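Local atomic coordinates of ecdysteroid-phosphate phosphatase (Bombyx mori, PDB entry 3C7T), a protein that removes the phosphate from ecdysteroid phosphates, chiefly ecdysone 22-phosphate, to release the active hormones, and also dephosphorylates phosphotyrosine in proteins. Residues R4-V16 and G185-M199. Sequence-based numbering, arbitrary orientation.
Sequences RRWVFALRHGERV and GNVIFIGHAITLDQM. With WO4 (tungstate(VI)ion), chain E.
Arg-5 NH1 donates to Gly-185 O at 2.8 Å, at the edge of the guanidinium. Thr-180 OG1 is a second partner of NH1. Next to Gly-185, Asn-186 OD1 accepts the N-H of Trp-6 at 2.8 Å; the donor stands 43° above the carbonyl plane. Strands 5-11 and 187-191 then run parallel. In their ladder Val-187 N donates to Trp-6 O, Phe-8 N to Val-187 O, Phe-189 N to Phe-8 O, Leu-10 N to Phe-189 O and Gly-191 N to Leu-10 O. His-12 N adds a bent bond (136°) to Gly-191 O. The other edge of strand 5-11 bonds strand 230-235. These are neighbouring central strands of the histidine phosphatase fold of this C-terminal domain, and helix 193-204 packs back over Ala-9. Met-199 SD lies 3.8 Å from Ala-9 CB and touches Val-7 CG1.

The active site lies at the C-terminal ends of both strands; Arg-11 and His-192 are probably catalytic. His-12, which forms the phosphohistidine intermediate, has NE2 2.5 Å from the tungsten of the bound tungstate. Its ND1 donates to Gly-13 O almost in the ring plane, which helps hold the ring's rotation, with NE2 facing the tungsten. The extended chain of Arg-11 (chi1 -169°) carries NE past Ala-193 to tungstate O1, and its NH2 bonds O3. O1 also accepts the N-H of Ala-193, and O3 that of Arg-15 NH1. His-192 ND1 donates to O4 at 2.6 Å. His-192 N donates to Thr-195 OG1 at 2.8 Å. Arg-92 and Lys-224 also bond the tungstate.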
loop_
_atom_site.group_PDB
_atom_site.type_symbol
_atom_site.label_atom_id
_atom_site.label_comp_id
_atom_site.label_asym_id
_atom_site.label_seq_id
_atom_site.Cartn_x
_atom_site.Cartn_y
_atom_site.Cartn_z
ATOM N N ARG A 4 10.803 11.134 30.520
ATOM C CA ARG A 4 10.282 11.926 29.364
ATOM C C ARG A 4 9.153 11.220 28.596
ATOM O O ARG A 4 8.979 10.000 28.699
ATOM C CB ARG A 4 11.426 12.396 28.447
ATOM C CG ARG A 4 11.782 13.870 28.690
ATOM C CD ARG A 4 13.262 14.202 28.504
ATOM N NE ARG A 4 13.697 14.095 27.111
ATOM C CZ ARG A 4 13.833 15.120 26.269
ATOM N NH1 ARG A 4 13.569 16.366 26.654
ATOM N NH2 ARG A 4 14.243 14.892 25.026
ATOM N N ARG A 5 8.400 12.015 27.841
ATOM C CA ARG A 5 7.146 11.625 27.218
ATOM C C ARG A 5 7.262 11.908 25.714
ATOM O O ARG A 5 8.044 12.773 25.324
ATOM C CB ARG A 5 6.063 12.527 27.806
ATOM C CG ARG A 5 4.651 12.146 27.522
ATOM C CD ARG A 5 3.763 12.601 28.656
ATOM N NE ARG A 5 3.421 14.012 28.643
ATOM C CZ ARG A 5 2.210 14.477 28.368
ATOM N NH1 ARG A 5 1.233 13.643 28.063
ATOM N NH2 ARG A 5 1.971 15.778 28.410
ATOM N N TRP A 6 6.489 11.200 24.887
ATOM C CA TRP A 6 6.418 11.493 23.441
ATOM C C TRP A 6 5.141 12.241 23.057
ATOM O O TRP A 6 4.050 11.934 23.527
ATOM C CB TRP A 6 6.418 10.213 22.608
ATOM C CG TRP A 6 7.628 9.342 22.643
ATOM C CD1 TRP A 6 7.834 8.260 23.445
ATOM C CD2 TRP A 6 8.766 9.435 21.787
ATOM N NE1 TRP A 6 9.056 7.681 23.159
ATOM C CE2 TRP A 6 9.645 8.384 22.142
ATOM C CE3 TRP A 6 9.140 10.313 20.758
ATOM C CZ2 TRP A 6 10.877 8.187 21.498
ATOM C CZ3 TRP A 6 10.359 10.111 20.114
ATOM C CH2 TRP A 6 11.215 9.060 20.494
ATOM N N VAL A 7 5.281 13.211 22.166
ATOM C CA VAL A 7 4.120 13.793 21.501
ATOM C C VAL A 7 4.393 13.701 19.990
ATOM O O VAL A 7 5.464 14.108 19.508
ATOM C CB VAL A 7 3.848 15.245 21.951
ATOM C CG1 VAL A 7 2.716 15.853 21.149
ATOM C CG2 VAL A 7 3.520 15.289 23.464
ATOM N N PHE A 8 3.426 13.136 19.269
ATOM C CA PHE A 8 3.584 12.871 17.838
ATOM C C PHE A 8 2.575 13.650 17.040
ATOM O O PHE A 8 1.505 13.989 17.549
ATOM C CB PHE A 8 3.365 11.380 17.559
ATOM C CG PHE A 8 4.364 10.490 18.218
ATOM C CD1 PHE A 8 5.702 10.538 17.851
ATOM C CD2 PHE A 8 3.964 9.590 19.189
ATOM C CE1 PHE A 8 6.624 9.693 18.441
ATOM C CE2 PHE A 8 4.891 8.736 19.795
ATOM C CZ PHE A 8 6.211 8.793 19.422
ATOM N N ALA A 9 2.901 13.914 15.773
ATOM C CA ALA A 9 1.939 14.529 14.859
ATOM C C ALA A 9 2.048 13.745 13.562
ATOM O O ALA A 9 3.156 13.422 13.102
ATOM C CB ALA A 9 2.251 15.978 14.605
ATOM N N LEU A 10 0.895 13.399 13.020
ATOM C CA LEU A 10 0.843 12.521 11.848
ATOM C C LEU A 10 -0.095 13.092 10.787
ATOM O O LEU A 10 -1.260 13.371 11.083
ATOM C CB LEU A 10 0.363 11.142 12.307
ATOM C CG LEU A 10 0.199 9.990 11.310
ATOM C CD1 LEU A 10 1.566 9.545 10.755
ATOM C CD2 LEU A 10 -0.461 8.829 11.965
ATOM N N ARG A 11 0.387 13.264 9.552
ATOM C CA ARG A 11 -0.530 13.607 8.443
ATOM C C ARG A 11 -1.384 12.375 8.062
ATOM O O ARG A 11 -0.936 11.219 8.183
ATOM C CB ARG A 11 0.246 14.113 7.203
ATOM C CG ARG A 11 -0.656 14.716 6.137
ATOM C CD ARG A 11 0.114 15.060 4.864
ATOM N NE ARG A 11 -0.798 15.466 3.817
ATOM C CZ ARG A 11 -0.546 15.325 2.509
ATOM N NH1 ARG A 11 0.588 14.773 2.072
ATOM N NH2 ARG A 11 -1.449 15.692 1.624
ATOM N N HIS A 12 -2.605 12.619 7.596
ATOM C CA HIS A 12 -3.479 11.543 7.152
ATOM C C HIS A 12 -2.815 10.778 5.987
ATOM O O HIS A 12 -1.864 11.272 5.354
ATOM C CB HIS A 12 -4.797 12.143 6.680
ATOM C CG HIS A 12 -4.619 13.137 5.577
ATOM N ND1 HIS A 12 -4.298 12.770 4.280
ATOM C CD2 HIS A 12 -4.683 14.489 5.587
ATOM C CE1 HIS A 12 -4.188 13.862 3.540
ATOM N NE2 HIS A 12 -4.397 14.917 4.316
ATOM N N GLY A 13 -3.329 9.580 5.691
ATOM C CA GLY A 13 -2.805 8.769 4.605
ATOM C C GLY A 13 -3.386 9.207 3.269
ATOM O O GLY A 13 -4.076 10.232 3.177
ATOM N N GLU A 14 -3.106 8.417 2.234
ATOM C CA GLU A 14 -3.525 8.700 0.848
ATOM C C GLU A 14 -5.031 8.913 0.718
ATOM O O GLU A 14 -5.818 8.105 1.209
ATOM C CB GLU A 14 -3.103 7.530 -0.060
ATOM C CG GLU A 14 -3.491 7.701 -1.530
ATOM C CD GLU A 14 -3.035 6.547 -2.406
ATOM O OE1 GLU A 14 -3.660 5.454 -2.377
ATOM O OE2 GLU A 14 -2.056 6.753 -3.159
ATOM N N ARG A 15 -5.421 10.004 0.045
ATOM C CA ARG A 15 -6.841 10.374 -0.094
ATOM C C ARG A 15 -7.475 9.810 -1.365
ATOM O O ARG A 15 -6.869 9.882 -2.453
ATOM C CB ARG A 15 -6.950 11.912 -0.168
ATOM C CG ARG A 15 -6.718 12.596 1.170
ATOM C CD ARG A 15 -6.514 14.071 0.984
ATOM N NE ARG A 15 -7.683 14.785 0.442
ATOM C CZ ARG A 15 -7.860 16.109 0.545
ATOM N NH1 ARG A 15 -6.951 16.860 1.152
ATOM N NH2 ARG A 15 -8.957 16.696 0.044
ATOM N N VAL A 16 -8.723 9.334 -1.270
ATOM C CA VAL A 16 -9.419 8.891 -2.478
ATOM C C VAL A 16 -9.521 10.046 -3.502
ATOM O O VAL A 16 -9.248 9.867 -4.679
ATOM C CB VAL A 16 -10.859 8.360 -2.175
ATOM C CG1 VAL A 16 -11.627 8.122 -3.481
ATOM C CG2 VAL A 16 -10.776 7.055 -1.351
ATOM N N GLY A 185 0.994 9.768 29.854
ATOM C CA GLY A 185 0.946 8.916 28.665
ATOM C C GLY A 185 1.361 9.663 27.400
ATOM O O GLY A 185 1.298 10.899 27.357
ATOM N N ASN A 186 1.783 8.898 26.386
ATOM C CA ASN A 186 2.187 9.430 25.076
ATOM C C ASN A 186 0.979 9.921 24.290
ATOM O O ASN A 186 -0.128 9.401 24.449
ATOM C CB ASN A 186 3.015 8.395 24.279
ATOM C CG ASN A 186 4.352 8.054 24.959
ATOM O OD1 ASN A 186 4.975 8.905 25.597
ATOM N ND2 ASN A 186 4.792 6.810 24.818
ATOM N N VAL A 187 1.193 10.949 23.469
ATOM C CA VAL A 187 0.111 11.641 22.763
ATOM C C VAL A 187 0.393 11.632 21.253
ATOM O O VAL A 187 1.544 11.746 20.839
ATOM C CB VAL A 187 -0.003 13.100 23.224
ATOM C CG1 VAL A 187 -1.123 13.859 22.483
ATOM C CG2 VAL A 187 -0.250 13.167 24.714
ATOM N N ILE A 188 -0.670 11.506 20.463
ATOM C CA ILE A 188 -0.597 11.682 19.000
ATOM C C ILE A 188 -1.739 12.553 18.470
ATOM O O ILE A 188 -2.907 12.387 18.856
ATOM C CB ILE A 188 -0.471 10.348 18.227
ATOM C CG1 ILE A 188 -0.126 10.617 16.744
ATOM C CG2 ILE A 188 -1.718 9.475 18.387
ATOM C CD1 ILE A 188 0.404 9.395 15.977
ATOM N N PHE A 189 -1.363 13.510 17.628
ATOM C CA PHE A 189 -2.303 14.392 16.930
ATOM C C PHE A 189 -2.309 13.955 15.468
ATOM O O PHE A 189 -1.262 13.995 14.811
ATOM C CB PHE A 189 -1.826 15.837 16.982
ATOM C CG PHE A 189 -1.751 16.412 18.382
ATOM C CD1 PHE A 189 -2.905 16.520 19.163
ATOM C CD2 PHE A 189 -0.533 16.852 18.885
ATOM C CE1 PHE A 189 -2.846 17.064 20.451
ATOM C CE2 PHE A 189 -0.450 17.406 20.182
ATOM C CZ PHE A 189 -1.614 17.490 20.961
ATOM N N ILE A 190 -3.464 13.511 14.986
ATOM C CA ILE A 190 -3.572 12.961 13.634
ATOM C C ILE A 190 -4.411 13.903 12.808
ATOM O O ILE A 190 -5.598 14.129 13.092
ATOM C CB ILE A 190 -4.113 11.527 13.650
ATOM C CG1 ILE A 190 -3.098 10.648 14.395
ATOM C CG2 ILE A 190 -4.372 11.035 12.199
ATOM C CD1 ILE A 190 -3.590 9.272 14.818
ATOM N N GLY A 191 -3.778 14.493 11.800
ATOM C CA GLY A 191 -4.391 15.628 11.118
ATOM C C GLY A 191 -3.922 15.823 9.692
ATOM O O GLY A 191 -3.988 14.920 8.864
ATOM N N HIS A 192 -3.450 17.030 9.428
ATOM C CA HIS A 192 -3.222 17.540 8.087
ATOM C C HIS A 192 -1.717 17.815 7.952
ATOM O O HIS A 192 -0.983 17.627 8.918
ATOM C CB HIS A 192 -4.067 18.818 7.913
ATOM C CG HIS A 192 -5.535 18.597 8.139
ATOM N ND1 HIS A 192 -6.374 18.069 7.177
ATOM C CD2 HIS A 192 -6.302 18.803 9.235
ATOM C CE1 HIS A 192 -7.595 17.961 7.674
ATOM N NE2 HIS A 192 -7.580 18.415 8.919
ATOM N N ALA A 193 -1.253 18.255 6.783
ATOM C CA ALA A 193 0.186 18.501 6.565
ATOM C C ALA A 193 0.714 19.542 7.563
ATOM O O ALA A 193 1.811 19.386 8.125
ATOM C CB ALA A 193 0.454 18.936 5.129
ATOM N N ILE A 194 -0.118 20.554 7.826
ATOM C CA ILE A 194 0.217 21.683 8.705
ATOM C C ILE A 194 0.301 21.287 10.203
ATOM O O ILE A 194 0.941 21.981 11.022
ATOM C CB ILE A 194 -0.808 22.835 8.458
ATOM C CG1 ILE A 194 -0.377 24.165 9.096
ATOM C CG2 ILE A 194 -2.224 22.429 8.903
ATOM C CD1 ILE A 194 0.979 24.649 8.665
ATOM N N THR A 195 -0.326 20.163 10.558
ATOM C CA THR A 195 -0.406 19.690 11.943
ATOM C C THR A 195 0.968 19.497 12.585
ATOM O O THR A 195 1.161 19.783 13.791
ATOM C CB THR A 195 -1.230 18.391 12.035
ATOM O OG1 THR A 195 -2.544 18.661 11.554
ATOM C CG2 THR A 195 -1.316 17.856 13.505
ATOM N N LEU A 196 1.926 19.027 11.775
ATOM C CA LEU A 196 3.283 18.800 12.257
ATOM C C LEU A 196 3.930 20.109 12.713
ATOM O O LEU A 196 4.433 20.185 13.842
ATOM C CB LEU A 196 4.144 18.081 11.207
ATOM C CG LEU A 196 3.944 16.555 11.107
ATOM C CD1 LEU A 196 2.539 16.148 10.627
ATOM C CD2 LEU A 196 5.008 15.960 10.169
ATOM N N ASP A 197 3.891 21.137 11.861
ATOM C CA ASP A 197 4.357 22.485 12.254
ATOM C C ASP A 197 3.529 23.118 13.391
ATOM O O ASP A 197 4.078 23.834 14.240
ATOM C CB ASP A 197 4.400 23.432 11.055
ATOM C CG ASP A 197 5.704 23.330 10.272
ATOM O OD1 ASP A 197 6.591 22.537 10.659
ATOM O OD2 ASP A 197 5.849 24.072 9.267
ATOM N N GLN A 198 2.226 22.844 13.431
ATOM C CA GLN A 198 1.390 23.317 14.558
ATOM C C GLN A 198 1.817 22.718 15.904
ATOM O O GLN A 198 1.862 23.410 16.959
ATOM C CB GLN A 198 -0.083 23.014 14.315
ATOM C CG GLN A 198 -0.714 23.871 13.251
ATOM C CD GLN A 198 -2.152 23.512 13.061
ATOM O OE1 GLN A 198 -2.475 22.490 12.450
ATOM N NE2 GLN A 198 -3.035 24.335 13.603
ATOM N N MET A 199 2.152 21.432 15.887
ATOM C CA MET A 199 2.585 20.757 17.109
ATOM C C MET A 199 3.889 21.329 17.634
ATOM O O MET A 199 4.011 21.584 18.843
ATOM C CB MET A 199 2.741 19.247 16.899
ATOM C CG MET A 199 3.423 18.573 18.073
ATOM S SD MET A 199 4.012 16.899 17.788
ATOM C CE MET A 199 5.318 17.139 16.579
HETATM W W WO4 E . -4.273 17.331 3.744
HETATM O O1 WO4 E . -2.621 17.284 4.747
HETATM O O2 WO4 E . -4.210 19.237 3.183
HETATM O O3 WO4 E . -4.421 16.419 1.987
HETATM O O4 WO4 E . -5.945 17.261 4.771
#